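PDB 3FAW: reticulocyte binding protein from Streptococcus agalactiae COH1, which probably hydrolyses alpha-1,6-glucosidic linkages in pullulan and related alpha-glucans as a pullulanase (SAP) carried on the streptococcal cell surface. Local coordinates for residues Q104-I109 / T118-E123; Q127-S132 / W151-D156; I777-Q782 / K786-P791. One frame throughout, in Å; residues are numbered along the deposited sequence.

Contact 1 (Q104-I109 / T118-E123); sequences QGHFNI and TRQSWE
Thr118 grips Phe107 with both its backbone and its side chain. Its N donates to Phe107 O at 2.8 Å. Its hydroxyl turns back to the same residue: with chi1 at 60°, OG1 lies between the backbone N and the carbonyl carbon, and there it accepts the amide of Phe107, N to OG1 3.0 Å with an N-H...O angle of 149°. The same torsion sets CG2 anti to the carbonyl carbon, near Phe107 O and against CG1 of Ile109 at 3.8 Å, the Thr118 and Ile109 side chains crossing at about a right angle. Thr118 O lies obliquely by the imidazole of His106, which follows a cis peptide bond, 3.4 Å from its CG. Further along, the extended Gln120 side chain brings its CD to the ring edge, 4.0 Å from His106 NE2, with the amide plane nearly perpendicular to the ring. The amide's NE2 is hydrogen-bonded to Tyr129 OH. The contact joins the two strands of the hairpin 108-111/114-120, at the end away from its turn. Ile109 also packs on strands 40-47 and 71-73, while Gln120 leans on helix 122-129, whose N-cap is Ser121.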
loop_
_atom_site.group_PDB
_atom_site.type_symbol
_atom_site.label_atom_id
_atom_site.label_comp_id
_atom_site.label_asym_id
_atom_site.label_seq_id
_atom_site.Cartn_x
_atom_site.Cartn_y
_atom_site.Cartn_z
ATOM N N GLN A 104 -34.569 6.339 25.391
ATOM C CA GLN A 104 -35.880 5.694 25.274
ATOM C C GLN A 104 -36.043 5.000 23.918
ATOM O O GLN A 104 -37.106 4.445 23.624
ATOM C CB GLN A 104 -36.997 6.729 25.440
ATOM C CG GLN A 104 -36.940 7.538 26.737
ATOM C CD GLN A 104 -37.153 6.692 27.980
ATOM O OE1 GLN A 104 -37.890 5.706 27.960
ATOM N NE2 GLN A 104 -36.510 7.083 29.076
ATOM N N GLY A 105 -34.993 5.041 23.096
ATOM C CA GLY A 105 -35.014 4.445 21.760
ATOM C C GLY A 105 -34.671 2.968 21.837
ATOM O O GLY A 105 -34.356 2.472 22.919
ATOM N N HIS A 106 -34.722 2.243 20.719
ATOM C CA HIS A 106 -35.077 2.773 19.403
ATOM C C HIS A 106 -36.580 2.971 19.278
ATOM O O HIS A 106 -37.360 2.362 20.011
ATOM C CB HIS A 106 -34.618 1.811 18.305
ATOM C CG HIS A 106 -33.136 1.611 18.257
ATOM N ND1 HIS A 106 -32.535 0.409 18.563
ATOM C CD2 HIS A 106 -32.132 2.462 17.940
ATOM C CE1 HIS A 106 -31.226 0.528 18.433
ATOM N NE2 HIS A 106 -30.956 1.764 18.054
ATOM N N PHE A 107 -36.978 3.813 18.331
ATOM C CA PHE A 107 -38.384 4.144 18.141
ATOM C C PHE A 107 -39.048 3.276 17.071
ATOM O O PHE A 107 -38.404 2.833 16.121
ATOM C CB PHE A 107 -38.522 5.640 17.847
ATOM C CG PHE A 107 -38.017 6.503 18.970
ATOM C CD1 PHE A 107 -38.856 6.867 20.013
ATOM C CD2 PHE A 107 -36.689 6.900 19.016
ATOM C CE1 PHE A 107 -38.390 7.635 21.064
ATOM C CE2 PHE A 107 -36.218 7.668 20.068
ATOM C CZ PHE A 107 -37.071 8.035 21.092
ATOM N N ASN A 108 -40.333 2.997 17.271
ATOM C CA ASN A 108 -41.137 2.283 16.285
ATOM C C ASN A 108 -41.976 3.272 15.486
ATOM O O ASN A 108 -42.782 4.014 16.051
ATOM C CB ASN A 108 -42.054 1.261 16.962
ATOM C CG ASN A 108 -42.760 0.359 15.959
ATOM O OD1 ASN A 108 -42.151 -0.546 15.385
ATOM N ND2 ASN A 108 -44.052 0.601 15.745
ATOM N N ILE A 109 -41.776 3.284 14.172
ATOM C CA ILE A 109 -42.581 4.104 13.272
ATOM C C ILE A 109 -43.608 3.190 12.616
ATOM O O ILE A 109 -43.260 2.108 12.145
ATOM C CB ILE A 109 -41.719 4.792 12.189
ATOM C CG1 ILE A 109 -40.442 5.394 12.797
ATOM C CG2 ILE A 109 -42.523 5.868 11.476
ATOM C CD1 ILE A 109 -40.687 6.327 13.969
ATOM N N THR A 118 -36.398 2.152 14.221
ATOM C CA THR A 118 -35.422 3.137 13.757
ATOM C C THR A 118 -33.994 2.622 13.925
ATOM O O THR A 118 -33.672 1.943 14.902
ATOM C CB THR A 118 -35.559 4.491 14.490
ATOM O OG1 THR A 118 -35.370 4.304 15.898
ATOM C CG2 THR A 118 -36.932 5.111 14.230
ATOM N N ARG A 119 -33.161 2.947 12.943
ATOM C CA ARG A 119 -31.733 2.655 12.953
ATOM C C ARG A 119 -31.017 3.976 13.198
ATOM O O ARG A 119 -31.438 5.012 12.689
ATOM C CB ARG A 119 -31.323 2.061 11.593
ATOM C CG ARG A 119 -29.818 1.945 11.341
ATOM C CD ARG A 119 -29.530 1.179 10.050
ATOM N NE ARG A 119 -30.059 1.861 8.864
ATOM C CZ ARG A 119 -29.391 2.740 8.113
ATOM N NH1 ARG A 119 -28.137 3.080 8.401
ATOM N NH2 ARG A 119 -29.984 3.289 7.058
ATOM N N GLN A 120 -29.938 3.952 13.971
ATOM C CA GLN A 120 -29.147 5.161 14.186
ATOM C C GLN A 120 -28.193 5.364 13.015
ATOM O O GLN A 120 -27.425 4.464 12.684
ATOM C CB GLN A 120 -28.364 5.070 15.496
ATOM C CG GLN A 120 -29.241 5.136 16.736
ATOM C CD GLN A 120 -28.476 4.861 18.017
ATOM O OE1 GLN A 120 -27.526 4.079 18.035
ATOM N NE2 GLN A 120 -28.898 5.499 19.102
ATOM N N SER A 121 -28.244 6.541 12.384
ATOM C CA SER A 121 -27.314 6.865 11.295
ATOM C C SER A 121 -25.905 6.953 11.870
ATOM O O SER A 121 -25.745 7.228 13.055
ATOM C CB SER A 121 -27.694 8.183 10.603
ATOM O OG SER A 121 -27.375 9.312 11.404
ATOM N N TRP A 122 -24.887 6.727 11.042
ATOM C CA TRP A 122 -23.507 6.807 11.530
ATOM C C TRP A 122 -23.154 8.207 12.055
ATOM O O TRP A 122 -22.411 8.324 13.029
ATOM C CB TRP A 122 -22.490 6.307 10.485
ATOM C CG TRP A 122 -22.285 7.184 9.273
ATOM C CD1 TRP A 122 -22.870 7.032 8.045
ATOM C CD2 TRP A 122 -21.411 8.315 9.162
ATOM N NE1 TRP A 122 -22.428 8.009 7.187
ATOM C CE2 TRP A 122 -21.529 8.807 7.844
ATOM C CE3 TRP A 122 -20.542 8.964 10.050
ATOM C CZ2 TRP A 122 -20.812 9.921 7.390
ATOM C CZ3 TRP A 122 -19.830 10.073 9.597
ATOM C CH2 TRP A 122 -19.972 10.539 8.277
ATOM N N GLU A 123 -23.692 9.255 11.429
ATOM C CA GLU A 123 -23.502 10.631 11.915
ATOM C C GLU A 123 -24.077 10.816 13.324
ATOM O O GLU A 123 -23.471 11.477 14.168
ATOM C CB GLU A 123 -24.155 11.666 10.979
ATOM C CG GLU A 123 -23.539 11.763 9.582
ATOM C CD GLU A 123 -24.233 10.884 8.554
ATOM O OE1 GLU A 123 -24.885 9.886 8.941
ATOM O OE2 GLU A 123 -24.118 11.191 7.352
#

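Contact 2 (Q127-S132 / W151-D156)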
loop_
_atom_site.group_PDB
_atom_site.type_symbol
_atom_site.label_atom_id
_atom_site.label_comp_id
_atom_site.label_asym_id
_atom_site.label_seq_id
_atom_site.Cartn_x
_atom_site.Cartn_y
_atom_site.Cartn_z
ATOM N N GLN A 127 -22.371 11.454 16.956
ATOM C CA GLN A 127 -22.887 12.480 17.875
ATOM C C GLN A 127 -23.025 11.920 19.290
ATOM O O GLN A 127 -22.638 12.578 20.255
ATOM C CB GLN A 127 -24.233 13.042 17.396
ATOM C CG GLN A 127 -24.802 14.166 18.290
ATOM C CD GLN A 127 -26.078 14.802 17.741
ATOM O OE1 GLN A 127 -26.275 14.888 16.528
ATOM N NE2 GLN A 127 -26.943 15.264 18.642
ATOM N N LEU A 128 -23.555 10.704 19.403
ATOM C CA LEU A 128 -23.823 10.085 20.706
ATOM C C LEU A 128 -22.624 9.369 21.312
ATOM O O LEU A 128 -22.420 9.430 22.530
ATOM C CB LEU A 128 -24.976 9.082 20.604
ATOM C CG LEU A 128 -26.361 9.590 20.185
ATOM C CD1 LEU A 128 -27.362 8.433 20.268
ATOM C CD2 LEU A 128 -26.818 10.761 21.043
ATOM N N TYR A 129 -21.847 8.677 20.475
ATOM C CA TYR A 129 -20.872 7.696 20.969
ATOM C C TYR A 129 -19.411 7.933 20.584
ATOM O O TYR A 129 -18.541 7.219 21.076
ATOM C CB TYR A 129 -21.278 6.288 20.522
ATOM C CG TYR A 129 -22.746 5.985 20.723
ATOM C CD1 TYR A 129 -23.339 6.121 21.971
ATOM C CD2 TYR A 129 -23.541 5.558 19.661
ATOM C CE1 TYR A 129 -24.688 5.850 22.161
ATOM C CE2 TYR A 129 -24.883 5.281 19.839
ATOM C CZ TYR A 129 -25.453 5.430 21.091
ATOM O OH TYR A 129 -26.787 5.160 21.276
ATOM N N ALA A 130 -19.131 8.914 19.724
ATOM C CA ALA A 130 -17.748 9.208 19.341
ATOM C C ALA A 130 -16.890 9.335 20.599
ATOM O O ALA A 130 -17.230 10.082 21.514
ATOM C CB ALA A 130 -17.669 10.478 18.504
ATOM N N TYR A 131 -15.795 8.580 20.639
ATOM C CA TYR A 131 -14.983 8.430 21.841
ATOM C C TYR A 131 -13.540 8.790 21.531
ATOM O O TYR A 131 -13.029 8.438 20.470
ATOM C CB TYR A 131 -15.081 6.984 22.334
ATOM C CG TYR A 131 -14.382 6.690 23.645
ATOM C CD1 TYR A 131 -14.807 7.278 24.831
ATOM C CD2 TYR A 131 -13.319 5.791 23.702
ATOM C CE1 TYR A 131 -14.175 6.992 26.040
ATOM C CE2 TYR A 131 -12.681 5.497 24.900
ATOM C CZ TYR A 131 -13.112 6.100 26.065
ATOM O OH TYR A 131 -12.480 5.811 27.250
ATOM N N SER A 132 -12.896 9.497 22.457
ATOM C CA SER A 132 -11.507 9.935 22.288
ATOM C C SER A 132 -10.527 9.289 23.280
ATOM O O SER A 132 -9.333 9.571 23.235
ATOM C CB SER A 132 -11.429 11.462 22.412
ATOM O OG SER A 132 -12.242 12.094 21.437
ATOM N N TRP A 151 -15.044 -0.427 22.129
ATOM C CA TRP A 151 -16.145 0.446 21.710
ATOM C C TRP A 151 -17.219 -0.373 20.986
ATOM O O TRP A 151 -16.928 -1.040 19.994
ATOM C CB TRP A 151 -15.614 1.567 20.806
ATOM C CG TRP A 151 -16.646 2.566 20.375
ATOM C CD1 TRP A 151 -17.050 3.677 21.058
ATOM C CD2 TRP A 151 -17.392 2.553 19.152
ATOM N NE1 TRP A 151 -18.008 4.351 20.337
ATOM C CE2 TRP A 151 -18.238 3.681 19.165
ATOM C CE3 TRP A 151 -17.434 1.689 18.050
ATOM C CZ2 TRP A 151 -19.116 3.974 18.114
ATOM C CZ3 TRP A 151 -18.303 1.980 17.005
ATOM C CH2 TRP A 151 -19.134 3.113 17.045
ATOM N N SER A 152 -18.451 -0.328 21.489
ATOM C CA SER A 152 -19.563 -1.094 20.900
ATOM C C SER A 152 -20.918 -0.632 21.461
ATOM O O SER A 152 -21.525 -1.319 22.278
ATOM C CB SER A 152 -19.367 -2.598 21.146
ATOM O OG SER A 152 -20.336 -3.366 20.454
ATOM N N PRO A 153 -21.408 0.532 20.998
ATOM C CA PRO A 153 -22.518 1.199 21.676
ATOM C C PRO A 153 -23.879 0.487 21.607
ATOM O O PRO A 153 -24.719 0.751 22.462
ATOM C CB PRO A 153 -22.578 2.568 20.983
ATOM C CG PRO A 153 -21.991 2.344 19.647
ATOM C CD PRO A 153 -20.959 1.276 19.808
ATOM N N SER A 154 -24.089 -0.401 20.630
ATOM C CA SER A 154 -25.381 -1.079 20.461
ATOM C C SER A 154 -25.459 -2.437 21.168
ATOM O O SER A 154 -26.495 -3.104 21.118
ATOM C CB SER A 154 -25.707 -1.257 18.973
ATOM O OG SER A 154 -24.825 -2.183 18.357
ATOM N N ALA A 155 -24.374 -2.845 21.830
ATOM C CA ALA A 155 -24.325 -4.144 22.534
ATOM C C ALA A 155 -25.188 -4.178 23.799
ATOM O O ALA A 155 -25.223 -3.209 24.551
ATOM C CB ALA A 155 -22.877 -4.496 22.894
ATOM N N ASP A 156 -25.877 -5.300 24.026
ATOM C CA ASP A 156 -26.573 -5.557 25.295
ATOM C C ASP A 156 -25.577 -5.961 26.382
ATOM O O ASP A 156 -25.723 -5.584 27.550
ATOM C CB ASP A 156 -27.599 -6.688 25.148
ATOM C CG ASP A 156 -28.753 -6.327 24.236
ATOM O OD1 ASP A 156 -29.001 -5.126 24.019
ATOM O OD2 ASP A 156 -29.427 -7.260 23.752
#
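Tyr129 meets both Trp151 and Pro153, and three kinds of interaction can be separated. The polar one is a single hydrogen bond: the indole NE1 of Trp151 donates to the backbone O of Tyr129 at 3.0 Å, with an N-H...O angle of 154°. The donor stands above the carbonyl plane, 51° out of it, so no lone pair is addressed squarely. Ala130 is the first residue to leave helical geometry, so the bond engages a carbonyl at the very end of the helix.

The second kind is CH-pi. Pro153 CB sits over one face of the Tyr129 ring, 3.5 Å from the ring centroid and 17° off its normal, with CG of the proline alongside, 3.6 Å from Tyr129 CD2. Leu128 CB lies over the opposite face, so the phenol is sandwiched between aliphatic carbons. Pro153 serves two rings, since its CD rests over the centre of the Trp151 indole.

Apolar contacts complete the interface. Tyr129 CB is 4.0 Å from Trp151 CZ2, and Tyr131 CB is 4.1 Å from Trp151 CD1. With CG anti to the backbone N, the phenol of Tyr131 is carried away from the indole to Val184 and Gln186 of strand 184-189, leaving CB as the atom that touches Trp151.

Helix 122-129 thus ends against the turn 152-155, which links strands 146-151 and 157-164 of the domain related to carbohydrate-binding module 48. Helix 432-449 adjoins through Met433, which touches Trp151 and Ala130.

Contact 3 (I777-Q782 / K786-P791); sequences IVDADQ and KPISTP
Ile788 drives its CD1 methyl against Gln782 CG, the Ile777 carbonyl and the Asp779 carboxylate, and this is the tightly packed half of the contact. CD1 lies 3.5 Å from Gln782 CG and 3.6 Å from Ile777 O. The Gln782 and Ile788 side chains run antiparallel alongside each other, so the aliphatic part of the glutamine lines the isoleucine. Asp779 is held by its own loop: with chi1 at 76°, its carboxylate folds back and OD1 accepts two amides, Gln782 N nearly along the C-O axis and Asp781 N from above the carboxylate plane, each at 2.8 Å. The first closes an Asx motif, the second an Asx turn. OD2 faces Pro791, 3.6 Å from its CA, and takes the amide of Arg792.

The other end, around the exposed Lys786 and Pro787, is looser, with few side-chain contacts. Ile777 CG2 approaches Lys786 O at 3.6 Å, and a water donates to Ile777 O and to Lys786 O at 2.6 Å each. The contact closes the end of strand 775-778 in the SpuA C-terminal region, where Ile777 and Val778 both face Val810 in a classic beta bulge.

Across the segments aliphatic groups meet polar ones and a water supplies the polar link, whereas the Asp779 carboxylate spends its acceptors on backbone amides. Three such amides would probably favour its ionised form and fix the loop that receives Ile788.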
loop_
_atom_site.group_PDB
_atom_site.type_symbol
_atom_site.label_atom_id
_atom_site.label_comp_id
_atom_site.label_asym_id
_atom_site.label_seq_id
_atom_site.Cartn_x
_atom_site.Cartn_y
_atom_site.Cartn_z
ATOM N N ILE A 777 30.005 10.276 -17.725
ATOM C CA ILE A 777 29.926 9.512 -16.468
ATOM C C ILE A 777 28.980 8.297 -16.536
ATOM O O ILE A 777 29.051 7.401 -15.688
ATOM C CB ILE A 777 29.584 10.418 -15.259
ATOM C CG1 ILE A 777 28.199 11.053 -15.400
ATOM C CG2 ILE A 777 30.657 11.495 -15.102
ATOM C CD1 ILE A 777 27.703 11.676 -14.118
ATOM N N VAL A 778 28.104 8.271 -17.540
ATOM C CA VAL A 778 27.311 7.079 -17.849
ATOM C C VAL A 778 27.468 6.755 -19.331
ATOM O O VAL A 778 27.319 7.633 -20.183
ATOM C CB VAL A 778 25.805 7.271 -17.520
ATOM C CG1 VAL A 778 24.998 6.029 -17.902
ATOM C CG2 VAL A 778 25.615 7.592 -16.053
ATOM N N ASP A 779 27.781 5.498 -19.633
ATOM C CA ASP A 779 27.857 5.042 -21.024
ATOM C C ASP A 779 27.097 3.721 -21.180
ATOM O O ASP A 779 26.262 3.392 -20.337
ATOM C CB ASP A 779 29.324 4.975 -21.499
ATOM C CG ASP A 779 30.089 3.780 -20.951
ATOM O OD1 ASP A 779 29.560 3.037 -20.103
ATOM O OD2 ASP A 779 31.246 3.585 -21.386
ATOM N N ALA A 780 27.371 2.978 -22.250
ATOM C CA ALA A 780 26.671 1.718 -22.519
ATOM C C ALA A 780 27.001 0.603 -21.515
ATOM O O ALA A 780 26.191 -0.310 -21.309
ATOM C CB ALA A 780 26.970 1.250 -23.940
ATOM N N ASP A 781 28.182 0.676 -20.898
ATOM C CA ASP A 781 28.673 -0.393 -20.018
ATOM C C ASP A 781 28.565 -0.103 -18.521
ATOM O O ASP A 781 28.385 -1.028 -17.720
ATOM C CB ASP A 781 30.136 -0.703 -20.340
ATOM C CG ASP A 781 30.316 -1.350 -21.697
ATOM O OD1 ASP A 781 29.406 -2.078 -22.149
ATOM O OD2 ASP A 781 31.381 -1.135 -22.304
ATOM N N GLN A 782 28.700 1.164 -18.141
ATOM C CA GLN A 782 28.807 1.518 -16.729
ATOM C C GLN A 782 28.150 2.844 -16.397
ATOM O O GLN A 782 27.971 3.705 -17.258
ATOM C CB GLN A 782 30.279 1.552 -16.296
ATOM C CG GLN A 782 31.120 2.617 -16.989
ATOM C CD GLN A 782 32.601 2.466 -16.700
ATOM O OE1 GLN A 782 33.364 2.002 -17.548
ATOM N NE2 GLN A 782 33.015 2.851 -15.500
ATOM N N LYS A 786 32.147 9.119 -11.718
ATOM C CA LYS A 786 33.536 9.312 -12.147
ATOM C C LYS A 786 33.629 9.398 -13.674
ATOM O O LYS A 786 32.841 8.764 -14.379
ATOM C CB LYS A 786 34.417 8.163 -11.648
ATOM C CG LYS A 786 34.457 8.011 -10.136
ATOM C CD LYS A 786 35.138 6.710 -9.727
ATOM C CE LYS A 786 35.039 6.476 -8.230
ATOM N NZ LYS A 786 35.738 5.228 -7.804
ATOM N N PRO A 787 34.593 10.182 -14.191
ATOM C CA PRO A 787 34.792 10.237 -15.638
ATOM C C PRO A 787 35.188 8.884 -16.234
ATOM O O PRO A 787 36.050 8.193 -15.686
ATOM C CB PRO A 787 35.938 11.249 -15.806
ATOM C CG PRO A 787 35.994 12.004 -14.540
ATOM C CD PRO A 787 35.530 11.067 -13.477
ATOM N N ILE A 788 34.542 8.514 -17.338
ATOM C CA ILE A 788 34.888 7.309 -18.083
ATOM C C ILE A 788 35.897 7.702 -19.169
ATOM O O ILE A 788 35.587 8.505 -20.052
ATOM C CB ILE A 788 33.636 6.652 -18.706
ATOM C CG1 ILE A 788 32.618 6.295 -17.616
ATOM C CG2 ILE A 788 34.020 5.401 -19.482
ATOM C CD1 ILE A 788 31.231 5.953 -18.146
ATOM N N SER A 789 37.103 7.140 -19.090
ATOM C CA SER A 789 38.223 7.568 -19.936
ATOM C C SER A 789 38.025 7.244 -21.416
ATOM O O SER A 789 38.338 8.069 -22.277
ATOM C CB SER A 789 39.532 6.947 -19.440
ATOM O OG SER A 789 39.464 5.533 -19.458
ATOM N N THR A 790 37.515 6.048 -21.702
ATOM C CA THR A 790 37.216 5.627 -23.077
ATOM C C THR A 790 35.754 5.155 -23.173
ATOM O O THR A 790 35.476 3.955 -23.120
ATOM C CB THR A 790 38.205 4.531 -23.565
ATOM O OG1 THR A 790 37.854 4.111 -24.893
ATOM C CG2 THR A 790 38.213 3.325 -22.624
ATOM N N PRO A 791 34.810 6.110 -23.314
ATOM C CA PRO A 791 33.381 5.782 -23.277
ATOM C C PRO A 791 32.905 4.922 -24.450
ATOM O O PRO A 791 33.335 5.124 -25.584
ATOM C CB PRO A 791 32.696 7.157 -23.325
ATOM C CG PRO A 791 33.761 8.153 -23.038
ATOM C CD PRO A 791 35.028 7.554 -23.514
HETATM O O HOH W 1 30.912 7.019 -13.934
#

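Contacts 1 and 2 are neighbours, their centres 14 Å apart, and both use helix 122-129: contact 1 includes its start and contact 2 its end. They touch directly through Gln120 NE2 and Tyr129 OH, 3.0 Å apart and probably hydrogen-bonded. The helix thus connects the N-terminal beta domain holding hairpin 108-111/114-120 with the domain related to carbohydrate-binding module 48. Contact 3 comes last along the chain, at edge strand 775-778 of the five-stranded C-terminal sheet, with its centre 74 Å from contact 1 and 66 Å from contact 2. It lies across the chain's centre from both, and in sequence the eight-stranded parallel barrel falls between these beta domains.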